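Local coordinates for Ent-copalyl diphosphate synthase (Streptomyces platensis, PDB 5BP8), which belongs to the terpene cyclases of largely alpha-helical fold, and carries a domain related to the C-terminal domain of squalene-hopene cyclases, at residues Lys397-Ser401 with Pro402-Thr406; Ala429-Ala432 with Leu433-Arg437; Thr448-Glu451 with Thr452-Val456. All blocks are in the same frame, centred on the assembly; numbering follows the deposited sequence.

Interaction 1: residues Lys397-Ser401 with Pro402-Thr406; sequences KWHAS and PYYAT. With SO4 (sulfate ion), chain B.
Aromatic contact comes first: His399 and Tyr404 lie with their rings nearly parallel, the planes 15° apart and the centroids 4.5 Å from each other. They are slid so far that overlap is slight, and the centre of the imidazole is occupied instead by the tyrosine methylene, with Tyr404 CB 3.5 Å from the centroid of the His399 ring, a CH-pi contact almost on the ring normal. Tyr404 reaches this place because its CG stands opposite its own backbone N (chi1 179°).

Polar bonds shape the turn into the helix. Ser401 N donates to His399 ND1 at 3.1 Å, within the imidazole plane, which sets the rotation of the ring; His399 NE2 goes to Glu450. Ser401 is the N-cap: its OG accepts from Tyr403 N at 3.0 Å (143°) while also bonding Glu451. Further on, Pro402 O takes two donors of Thr406, N and OG1, from opposite faces of its plane. Thr406 OG1 lies 2.6 Å from Pro402 O.

At the other end Lys397 NZ reaches sulfate O1 at 2.9 Å and O3 at 3.1 Å.

The buried start of helix 402-416 thus packs between helices 349-365, 422-435 and 449-461, with Trp495 against His399 and Tyr404.

Interaction 2: residues Ala429-Ala432 with Leu433-Arg437; sequences AAWA and LATQR. With SO4 (sulfate ion), chain F.
Trp431 O receives both polar groups of Thr435: the hydroxyl OG1 donates to it at 2.8 Å, and the backbone Thr435 N adds a weak bond at 3.0 Å (128°). With OG1 lodged between its own N and carbonyl carbon (chi1 55°), the threonine can fold its hydroxyl back onto the preceding turn. The same torsion turns the methyl to the indole: Thr435 CG2 sits 3.8 Å from the centroid of the five-membered ring of Trp431, 18° off its normal, a CH-pi contact over one face.

One residue on, the helical pattern becomes irregular. Thr435 N also donates to Ala432 O at 3.3 Å, from above the carbonyl plane and not along a lone pair, and Gln436 N gives that oxygen only a weak bond; Trp442 NE1 is a further donor to it. Beyond the helix, Arg437 NH1 donates to sulfate O3 at 2.9 Å, the oxygen lying in the guanidinium plane.

Gln436, bonded to Ser474 and Gly440 and packed on Trp442, is consistent with the QW motif of squalene-hopene cyclase relatives. The Thr435 hydroxyl and Trp442 NE1 supplement two weak backbone bonds, to Trp431 O and Ala432 O, consistent with side chains helping to hold this last turn of helix 422-435.

Interaction 3: residues Thr448-Glu451 with Thr452-Val456; sequences TTEE and TAYMV
Tyr454 leans back along its helix onto Glu450, four residues earlier, and its side chain can be traced outward atom by atom. CB stands near Glu451 O. Because CG lies opposite the carbonyl carbon (chi1 -60°), the ring is directed toward the preceding turn, where Tyr454 CG comes 3.4 Å from Glu450 O; that oxygen sits above one ring face, offset toward the rim, while also taking the backbone bond from Tyr454 N. Farther out the ring meets aliphatic carbon, with Tyr454 CZ 3.4 Å from Glu450 CG. At the tip, Tyr454 OH donates to Glu450 OE2 at 2.6 Å. The extended glutamate chain makes this possible, and its carboxylate plane stands 76° from the ring plane. The hydroxyl uses the anti lone pair of OE2, an oxygen shared with His399 and Trp495 NE1. Three donors thus satisfy this oxygen of a buried residue and hold the carboxylate in place.

The helix start is held separately. Thr448 is the N-cap, its OG1 accepting from Glu451 N at 3.0 Å (157°) and donating to Glu451 OE1 at 2.7 Å, again on an anti lone pair; OE2 of that glutamate turns to Ser401 and Arg444. Thr448 O in turn is gripped from opposite faces of its plane by Thr452 N at 3.0 Å and Thr452 OG1 at 2.7 Å.

Here the carboxylate takes the cap hydroxyl, whereas a classical capping box would use the backbone N-H of the cap residue. The whole is an N-capped helix start with an i to i+4 glutamate-tyrosine pair, buried against helices 402-416, 469-484 and 504-518 in a bundle consistent with the alpha-alpha barrel of the squalene-hopene cyclase family.

Two carboxylates of 448-456 tie interaction 3 to interaction 1 by probable hydrogen bonds. Glu451 links the N-caps of helices 402-416 and 449-461: its OE2 lies 2.6 Å from Ser401 OG, while its OE1 holds Thr448 OG1. Beside them, Glu450 OE2 makes a separate tie, 2.9 Å from His399 NE2. Interaction 2 meets both by packing alone. Tyr403 CE1 is 3.2 Å from Trp431 CH2, while the selenium of Met455, a selenomethionine, is 3.6 Å from Ala432 CB. Centres are about 15 Å apart for interactions 1 and 2, and about 12 Å for each of the other pairs. The two sulfates, probably from the crystallisation liquor, bind at Lys397 and Arg437 and mark no established site.

Interaction 1: residues Lys397-Ser401 with Pro402-Thr406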
ATOM      1  N   LYS A 397      -9.068   4.794  -4.540  1.00 23.01           N
ATOM      2  CA  LYS A 397      -8.934   3.351  -4.605  1.00 23.92           C
ATOM      3  C   LYS A 397      -7.680   2.789  -3.963  1.00 21.61           C
ATOM      4  O   LYS A 397      -7.646   1.605  -3.678  1.00 22.94           O
ATOM      5  CB  LYS A 397      -9.012   2.867  -6.071  1.00 23.66           C
ATOM      6  CG  LYS A 397      -7.785   3.155  -6.905  1.00 24.30           C
ATOM      7  CD  LYS A 397      -8.016   2.822  -8.383  1.00 24.59           C
ATOM      8  CE  LYS A 397      -8.126   1.327  -8.622  1.00 23.78           C
ATOM      9  NZ  LYS A 397      -8.149   1.019 -10.078  1.00 23.75           N
ATOM     10  N   TRP A 398      -6.602   3.568  -3.835  1.00 21.69           N
ATOM     11  CA  TRP A 398      -5.320   3.025  -3.372  1.00 20.58           C
ATOM     12  C   TRP A 398      -5.132   3.070  -1.849  1.00 19.85           C
ATOM     13  O   TRP A 398      -4.129   2.594  -1.368  1.00 19.16           O
ATOM     14  CB  TRP A 398      -4.131   3.758  -4.021  1.00 22.32           C
ATOM     15  CG  TRP A 398      -4.138   3.658  -5.535  1.00 23.71           C
ATOM     16  CD1 TRP A 398      -4.123   4.696  -6.424  1.00 24.50           C
ATOM     17  CD2 TRP A 398      -4.193   2.450  -6.326  1.00 24.27           C
ATOM     18  NE1 TRP A 398      -4.141   4.205  -7.725  1.00 24.26           N
ATOM     19  CE2 TRP A 398      -4.198   2.837  -7.687  1.00 24.79           C
ATOM     20  CE3 TRP A 398      -4.235   1.084  -6.016  1.00 25.85           C
ATOM     21  CZ2 TRP A 398      -4.266   1.904  -8.735  1.00 26.06           C
ATOM     22  CZ3 TRP A 398      -4.301   0.154  -7.064  1.00 26.78           C
ATOM     23  CH2 TRP A 398      -4.304   0.572  -8.404  1.00 26.47           C
ATOM     24  N   HIS A 399      -6.065   3.659  -1.118  1.00 18.42           N
ATOM     25  CA  HIS A 399      -5.839   3.973   0.280  1.00 17.44           C
ATOM     26  C   HIS A 399      -7.154   3.845   1.025  1.00 17.46           C
ATOM     27  O   HIS A 399      -8.211   4.281   0.559  1.00 18.41           O
ATOM     28  CB  HIS A 399      -5.235   5.362   0.358  1.00 17.58           C
ATOM     29  CG  HIS A 399      -4.463   5.659   1.603  1.00 16.76           C
ATOM     30  ND1 HIS A 399      -5.055   5.832   2.834  1.00 16.43           N
ATOM     31  CD2 HIS A 399      -3.147   5.881   1.792  1.00 16.92           C
ATOM     32  CE1 HIS A 399      -4.139   6.137   3.725  1.00 16.77           C
ATOM     33  NE2 HIS A 399      -2.970   6.186   3.114  1.00 16.90           N
ATOM     34  N   ALA A 400      -7.083   3.261   2.220  1.00 17.11           N
ATOM     35  CA  ALA A 400      -8.246   3.099   3.095  1.00 17.02           C
ATOM     36  C   ALA A 400      -8.804   4.383   3.714  1.00 17.07           C
ATOM     37  O   ALA A 400      -9.927   4.379   4.178  1.00 18.05           O
ATOM     38  CB  ALA A 400      -7.878   2.129   4.228  1.00 17.06           C
ATOM     39  N   SER A 401      -8.010   5.454   3.769  1.00 18.08           N
ATOM     40  CA  SER A 401      -8.369   6.670   4.473  1.00 18.28           C
ATOM     41  C   SER A 401      -8.898   7.799   3.557  1.00 18.76           C
ATOM     42  O   SER A 401      -8.253   8.149   2.554  1.00 19.39           O
ATOM     43  CB  SER A 401      -7.143   7.214   5.208  1.00 19.27           C
ATOM     44  OG  SER A 401      -7.491   8.383   5.900  1.00 21.35           O
ATOM     45  N   PRO A 402     -10.030   8.401   3.924  1.00 19.86           N
ATOM     46  CA  PRO A 402     -10.442   9.599   3.190  1.00 19.79           C
ATOM     47  C   PRO A 402      -9.507  10.780   3.428  1.00 20.30           C
ATOM     48  O   PRO A 402      -9.550  11.784   2.662  1.00 20.17           O
ATOM     49  CB  PRO A 402     -11.820   9.878   3.737  1.00 20.37           C
ATOM     50  CG  PRO A 402     -11.821   9.335   5.111  1.00 20.67           C
ATOM     51  CD  PRO A 402     -10.897   8.150   5.098  1.00 19.57           C
ATOM     52  N   TYR A 403      -8.682  10.700   4.474  1.00 19.18           N
ATOM     53  CA  TYR A 403      -7.736  11.782   4.773  1.00 20.03           C
ATOM     54  C   TYR A 403      -6.637  11.846   3.725  1.00 20.36           C
ATOM     55  O   TYR A 403      -6.221  12.949   3.341  1.00 19.74           O
ATOM     56  CB  TYR A 403      -7.217  11.682   6.214  1.00 20.57           C
ATOM     57  CG  TYR A 403      -8.403  11.746   7.148  1.00 21.45           C
ATOM     58  CD1 TYR A 403      -9.099  12.954   7.360  1.00 23.12           C
ATOM     59  CD2 TYR A 403      -8.902  10.598   7.747  1.00 22.70           C
ATOM     60  CE1 TYR A 403     -10.224  12.993   8.170  1.00 24.28           C
ATOM     61  CE2 TYR A 403     -10.017  10.639   8.560  1.00 22.93           C
ATOM     62  CZ  TYR A 403     -10.679  11.828   8.764  1.00 24.66           C
ATOM     63  OH  TYR A 403     -11.801  11.818   9.570  1.00 26.22           O
ATOM     64  N   TYR A 404      -6.188  10.686   3.241  1.00 19.14           N
ATOM     65  CA  TYR A 404      -5.227  10.653   2.119  1.00 19.63           C
ATOM     66  C   TYR A 404      -5.839  11.262   0.862  1.00 20.12           C
ATOM     67  O   TYR A 404      -5.250  12.191   0.252  1.00 21.19           O
ATOM     68  CB  TYR A 404      -4.778   9.228   1.796  1.00 19.32           C
ATOM     69  CG  TYR A 404      -3.814   9.144   0.636  1.00 19.00           C
ATOM     70  CD1 TYR A 404      -2.549   9.669   0.748  1.00 19.98           C
ATOM     71  CD2 TYR A 404      -4.172   8.539  -0.565  1.00 19.31           C
ATOM     72  CE1 TYR A 404      -1.645   9.593  -0.299  1.00 21.23           C
ATOM     73  CE2 TYR A 404      -3.268   8.463  -1.636  1.00 19.90           C
ATOM     74  CZ  TYR A 404      -2.016   9.012  -1.494  1.00 20.22           C
ATOM     75  OH  TYR A 404      -1.045   8.964  -2.465  1.00 20.42           O
ATOM     76  N   ALA A 405      -6.994  10.726   0.462  1.00 19.94           N
ATOM     77  CA  ALA A 405      -7.628  11.101  -0.820  1.00 20.77           C
ATOM     78  C   ALA A 405      -7.984  12.594  -0.827  1.00 21.04           C
ATOM     79  O   ALA A 405      -7.691  13.326  -1.809  1.00 20.40           O
ATOM     80  CB  ALA A 405      -8.855  10.255  -1.071  1.00 20.94           C
ATOM     81  N   THR A 406      -8.503  13.065   0.305  1.00 20.45           N
ATOM     82  CA  THR A 406      -8.938  14.467   0.387  1.00 21.38           C
ATOM     83  C   THR A 406      -7.744  15.425   0.353  1.00 21.86           C
ATOM     84  O   THR A 406      -7.791  16.474  -0.318  1.00 23.62           O
ATOM     85  CB  THR A 406      -9.798  14.702   1.640  1.00 20.94           C
ATOM     86  OG1 THR A 406     -10.911  13.794   1.617  1.00 19.75           O
ATOM     87  CG2 THR A 406     -10.361  16.138   1.649  1.00 21.45           C
TER
HETATM   88  S   SO4 B 701      -9.444  -2.181 -10.963  1.00 28.83           S
HETATM   89  O1  SO4 B 701     -10.184  -0.895 -10.905  1.00 26.61           O
HETATM   90  O2  SO4 B 701      -9.772  -2.816 -12.285  1.00 29.35           O
HETATM   91  O3  SO4 B 701      -8.028  -2.023 -10.765  1.00 30.14           O
HETATM   92  O4  SO4 B 701      -9.999  -3.052  -9.912  1.00 29.82           O

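Interaction 2: residues Ala429-Ala432 with Leu433-Arg437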
ATOM      1  N   ALA A 429     -11.460  21.786   3.453  1.00 25.96           N
ATOM      2  CA  ALA A 429     -10.970  22.317   4.733  1.00 26.22           C
ATOM      3  C   ALA A 429     -12.078  22.323   5.802  1.00 27.10           C
ATOM      4  O   ALA A 429     -11.820  22.047   6.971  1.00 27.22           O
ATOM      5  CB  ALA A 429     -10.389  23.723   4.552  1.00 27.10           C
ATOM      6  N   ALA A 430     -13.310  22.618   5.394  1.00 26.65           N
ATOM      7  CA  ALA A 430     -14.447  22.522   6.292  1.00 27.21           C
ATOM      8  C   ALA A 430     -14.634  21.083   6.811  1.00 25.88           C
ATOM      9  O   ALA A 430     -14.945  20.878   7.989  1.00 25.47           O
ATOM     10  CB  ALA A 430     -15.709  22.993   5.602  1.00 28.07           C
ATOM     11  N   TRP A 431     -14.489  20.117   5.908  1.00 26.25           N
ATOM     12  CA  TRP A 431     -14.582  18.698   6.261  1.00 25.14           C
ATOM     13  C   TRP A 431     -13.483  18.305   7.237  1.00 24.62           C
ATOM     14  O   TRP A 431     -13.712  17.557   8.207  1.00 25.44           O
ATOM     15  CB  TRP A 431     -14.538  17.852   4.991  1.00 25.42           C
ATOM     16  CG  TRP A 431     -14.556  16.386   5.221  1.00 24.48           C
ATOM     17  CD1 TRP A 431     -15.646  15.610   5.442  1.00 25.18           C
ATOM     18  CD2 TRP A 431     -13.427  15.510   5.241  1.00 24.14           C
ATOM     19  NE1 TRP A 431     -15.275  14.285   5.577  1.00 24.05           N
ATOM     20  CE2 TRP A 431     -13.918  14.199   5.480  1.00 24.05           C
ATOM     21  CE3 TRP A 431     -12.057  15.694   5.078  1.00 23.49           C
ATOM     22  CZ2 TRP A 431     -13.078  13.084   5.551  1.00 24.05           C
ATOM     23  CZ3 TRP A 431     -11.225  14.582   5.147  1.00 23.11           C
ATOM     24  CH2 TRP A 431     -11.743  13.299   5.374  1.00 23.33           C
ATOM     25  N   ALA A 432     -12.289  18.824   7.009  1.00 23.62           N
ATOM     26  CA  ALA A 432     -11.213  18.625   7.948  1.00 23.93           C
ATOM     27  C   ALA A 432     -11.565  19.138   9.334  1.00 24.15           C
ATOM     28  O   ALA A 432     -11.372  18.443  10.315  1.00 23.39           O
ATOM     29  CB  ALA A 432      -9.915  19.249   7.443  1.00 23.25           C
ATOM     30  N   LEU A 433     -12.119  20.348   9.443  1.00 24.42           N
ATOM     31  CA  LEU A 433     -12.408  20.883  10.762  1.00 25.39           C
ATOM     32  C   LEU A 433     -13.477  20.034  11.440  1.00 25.33           C
ATOM     33  O   LEU A 433     -13.436  19.795  12.644  1.00 25.22           O
ATOM     34  CB  LEU A 433     -12.889  22.348  10.664  1.00 26.84           C
ATOM     35  CG  LEU A 433     -11.906  23.360  10.094  1.00 28.11           C
ATOM     36  CD1 LEU A 433     -12.550  24.733   9.990  1.00 29.99           C
ATOM     37  CD2 LEU A 433     -10.668  23.437  10.962  1.00 28.88           C
ATOM     38  N   ALA A 434     -14.437  19.581  10.648  1.00 25.61           N
ATOM     39  CA  ALA A 434     -15.584  18.860  11.160  1.00 26.47           C
ATOM     40  C   ALA A 434     -15.229  17.455  11.631  1.00 25.54           C
ATOM     41  O   ALA A 434     -15.946  16.888  12.451  1.00 26.40           O
ATOM     42  CB  ALA A 434     -16.642  18.772  10.088  1.00 27.79           C
ATOM     43  N   THR A 435     -14.157  16.896  11.093  1.00 23.99           N
ATOM     44  CA  THR A 435     -13.791  15.501  11.391  1.00 24.20           C
ATOM     45  C   THR A 435     -12.653  15.346  12.387  1.00 24.02           C
ATOM     46  O   THR A 435     -12.295  14.212  12.754  1.00 24.19           O
ATOM     47  CB  THR A 435     -13.386  14.761  10.104  1.00 23.25           C
ATOM     48  OG1 THR A 435     -12.348  15.475   9.432  1.00 22.79           O
ATOM     49  CG2 THR A 435     -14.581  14.564   9.178  1.00 24.57           C
ATOM     50  N   GLN A 436     -12.070  16.462  12.827  1.00 24.61           N
ATOM     51  CA  GLN A 436     -10.973  16.393  13.786  1.00 24.26           C
ATOM     52  C   GLN A 436     -11.416  15.735  15.097  1.00 24.22           C
ATOM     53  O   GLN A 436     -12.501  16.003  15.589  1.00 23.97           O
ATOM     54  CB  GLN A 436     -10.391  17.785  14.042  1.00 24.83           C
ATOM     55  CG  GLN A 436      -9.095  17.764  14.810  1.00 24.93           C
ATOM     56  CD  GLN A 436      -8.444  19.119  14.896  1.00 26.58           C
ATOM     57  OE1 GLN A 436      -9.101  20.166  14.754  1.00 28.13           O
ATOM     58  NE2 GLN A 436      -7.134  19.114  15.091  1.00 27.36           N
ATOM     59  N   ARG A 437     -10.587  14.834  15.622  1.00 24.73           N
ATOM     60  CA  ARG A 437     -10.883  14.153  16.872  1.00 25.03           C
ATOM     61  C   ARG A 437     -10.589  15.075  18.050  1.00 27.08           C
ATOM     62  O   ARG A 437      -9.899  16.083  17.910  1.00 26.17           O
ATOM     63  CB  ARG A 437     -10.098  12.843  17.001  1.00 24.39           C
ATOM     64  CG  ARG A 437     -10.505  11.832  15.943  1.00 23.38           C
ATOM     65  CD  ARG A 437      -9.563  10.639  15.877  1.00 23.40           C
ATOM     66  NE  ARG A 437     -10.086   9.608  14.979  1.00 22.47           N
ATOM     67  CZ  ARG A 437     -10.947   8.655  15.333  1.00 25.76           C
ATOM     68  NH1 ARG A 437     -11.399   8.552  16.609  1.00 25.29           N
ATOM     69  NH2 ARG A 437     -11.354   7.774  14.417  1.00 25.50           N
TER
HETATM   70  S   SO4 F 705     -11.712  11.196  19.947  0.70 39.93           S
HETATM   71  O1  SO4 F 705     -12.704  12.170  19.364  0.70 32.72           O
HETATM   72  O2  SO4 F 705     -10.432  11.895  20.399  0.70 34.13           O
HETATM   73  O3  SO4 F 705     -11.345  10.100  19.009  0.70 30.51           O
HETATM   74  O4  SO4 F 705     -12.289  10.591  21.174  0.70 37.74           O

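Interaction 3: residues Thr448-Glu451 with Thr452-Val456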
ATOM      1  N   THR A 448      -4.181   8.840  13.822  1.00 20.14           N
ATOM      2  CA  THR A 448      -2.896   8.330  13.390  1.00 19.65           C
ATOM      3  C   THR A 448      -1.979   9.479  13.016  1.00 19.47           C
ATOM      4  O   THR A 448      -2.433  10.559  12.649  1.00 19.82           O
ATOM      5  CB  THR A 448      -3.007   7.420  12.154  1.00 19.40           C
ATOM      6  OG1 THR A 448      -3.539   8.151  11.034  1.00 18.98           O
ATOM      7  CG2 THR A 448      -3.902   6.204  12.457  1.00 19.26           C
ATOM      8  N   THR A 449      -0.702   9.220  13.114  1.00 19.72           N
ATOM      9  CA  THR A 449       0.329  10.165  12.631  1.00 20.35           C
ATOM     10  C   THR A 449       0.089  10.496  11.149  1.00 19.78           C
ATOM     11  O   THR A 449       0.025  11.695  10.771  1.00 20.48           O
ATOM     12  CB  THR A 449       1.729   9.554  12.822  1.00 20.62           C
ATOM     13  OG1 THR A 449       2.029   9.508  14.228  1.00 20.70           O
ATOM     14  CG2 THR A 449       2.838  10.367  12.105  1.00 20.68           C
ATOM     15  N   GLU A 450      -0.096   9.451  10.325  1.00 18.49           N
ATOM     16  CA  GLU A 450      -0.237   9.673   8.884  1.00 18.11           C
ATOM     17  C   GLU A 450      -1.419  10.590   8.566  1.00 18.26           C
ATOM     18  O   GLU A 450      -1.278  11.598   7.879  1.00 18.17           O
ATOM     19  CB  GLU A 450      -0.395   8.343   8.151  1.00 18.06           C
ATOM     20  CG  GLU A 450      -0.523   8.483   6.638  1.00 18.10           C
ATOM     21  CD  GLU A 450      -0.657   7.158   5.905  1.00 18.39           C
ATOM     22  OE1 GLU A 450      -0.742   6.089   6.579  1.00 17.37           O
ATOM     23  OE2 GLU A 450      -0.674   7.202   4.661  1.00 18.50           O
ATOM     24  N   GLU A 451      -2.597  10.248   9.097  1.00 17.44           N
ATOM     25  CA  GLU A 451      -3.805  10.962   8.716  1.00 18.36           C
ATOM     26  C   GLU A 451      -3.853  12.374   9.313  1.00 19.42           C
ATOM     27  O   GLU A 451      -4.329  13.317   8.662  1.00 20.09           O
ATOM     28  CB  GLU A 451      -5.056  10.153   9.057  1.00 18.24           C
ATOM     29  CG  GLU A 451      -5.090   8.789   8.355  1.00 17.82           C
ATOM     30  CD  GLU A 451      -6.109   7.835   8.942  1.00 18.17           C
ATOM     31  OE1 GLU A 451      -5.828   7.245  10.006  1.00 18.76           O
ATOM     32  OE2 GLU A 451      -7.179   7.644   8.329  1.00 19.52           O
ATOM     33  N   THR A 452      -3.344  12.512  10.527  1.00 19.74           N
ATOM     34  CA  THR A 452      -3.218  13.808  11.152  1.00 21.26           C
ATOM     35  C   THR A 452      -2.295  14.705  10.299  1.00 21.39           C
ATOM     36  O   THR A 452      -2.630  15.886  10.016  1.00 21.95           O
ATOM     37  CB  THR A 452      -2.680  13.685  12.591  1.00 21.48           C
ATOM     38  OG1 THR A 452      -3.565  12.863  13.375  1.00 20.90           O
ATOM     39  CG2 THR A 452      -2.566  15.074  13.227  1.00 22.30           C
ATOM     40  N   ALA A 453      -1.158  14.146   9.900  1.00 20.46           N
ATOM     41  CA  ALA A 453      -0.189  14.878   9.059  1.00 20.42           C
ATOM     42  C   ALA A 453      -0.823  15.393   7.794  1.00 20.49           C
ATOM     43  O   ALA A 453      -0.608  16.572   7.426  1.00 20.92           O
ATOM     44  CB  ALA A 453       1.021  14.016   8.726  1.00 20.12           C
ATOM     45  N   TYR A 454      -1.634  14.556   7.130  1.00 19.82           N
ATOM     46  CA  TYR A 454      -2.308  14.995   5.902  1.00 20.67           C
ATOM     47  C   TYR A 454      -3.228  16.199   6.130  1.00 21.09           C
ATOM     48  O   TYR A 454      -3.265  17.120   5.308  1.00 21.56           O
ATOM     49  CB  TYR A 454      -3.094  13.865   5.224  1.00 20.40           C
ATOM     50  CG  TYR A 454      -2.234  12.672   4.803  1.00 20.04           C
ATOM     51  CD1 TYR A 454      -0.889  12.829   4.458  1.00 20.88           C
ATOM     52  CD2 TYR A 454      -2.798  11.415   4.677  1.00 19.69           C
ATOM     53  CE1 TYR A 454      -0.112  11.747   4.061  1.00 21.67           C
ATOM     54  CE2 TYR A 454      -2.042  10.325   4.277  1.00 19.82           C
ATOM     55  CZ  TYR A 454      -0.698  10.499   3.967  1.00 20.35           C
ATOM     56  OH  TYR A 454       0.108   9.446   3.598  1.00 19.31           O
HETATM   57  N   MSE A 455      -3.991  16.175   7.218  1.00 21.16           N
HETATM   58  CA  MSE A 455      -4.909  17.274   7.518  1.00 22.23           C
HETATM   59  C   MSE A 455      -4.193  18.531   7.925  1.00 23.35           C
HETATM   60  O   MSE A 455      -4.617  19.640   7.544  1.00 23.50           O
HETATM   61  CB  MSE A 455      -5.944  16.844   8.561  1.00 22.70           C
HETATM   62  CG  MSE A 455      -6.882  15.805   7.953  1.00 22.25           C
HETATM   63 SE   MSE A 455      -7.930  16.413   6.411  0.65 23.07          SE
HETATM   64  CE  MSE A 455      -6.840  15.757   4.941  1.00 22.44           C
ATOM     65  N   VAL A 456      -3.125  18.420   8.696  1.00 22.66           N
ATOM     66  CA  VAL A 456      -2.348  19.611   9.055  1.00 24.05           C
ATOM     67  C   VAL A 456      -1.795  20.284   7.779  1.00 25.33           C
ATOM     68  O   VAL A 456      -1.909  21.525   7.612  1.00 25.45           O
ATOM     69  CB  VAL A 456      -1.228  19.282  10.060  1.00 23.87           C
ATOM     70  CG1 VAL A 456      -0.229  20.420  10.170  1.00 25.13           C
ATOM     71  CG2 VAL A 456      -1.826  18.958  11.417  1.00 24.46           C
TER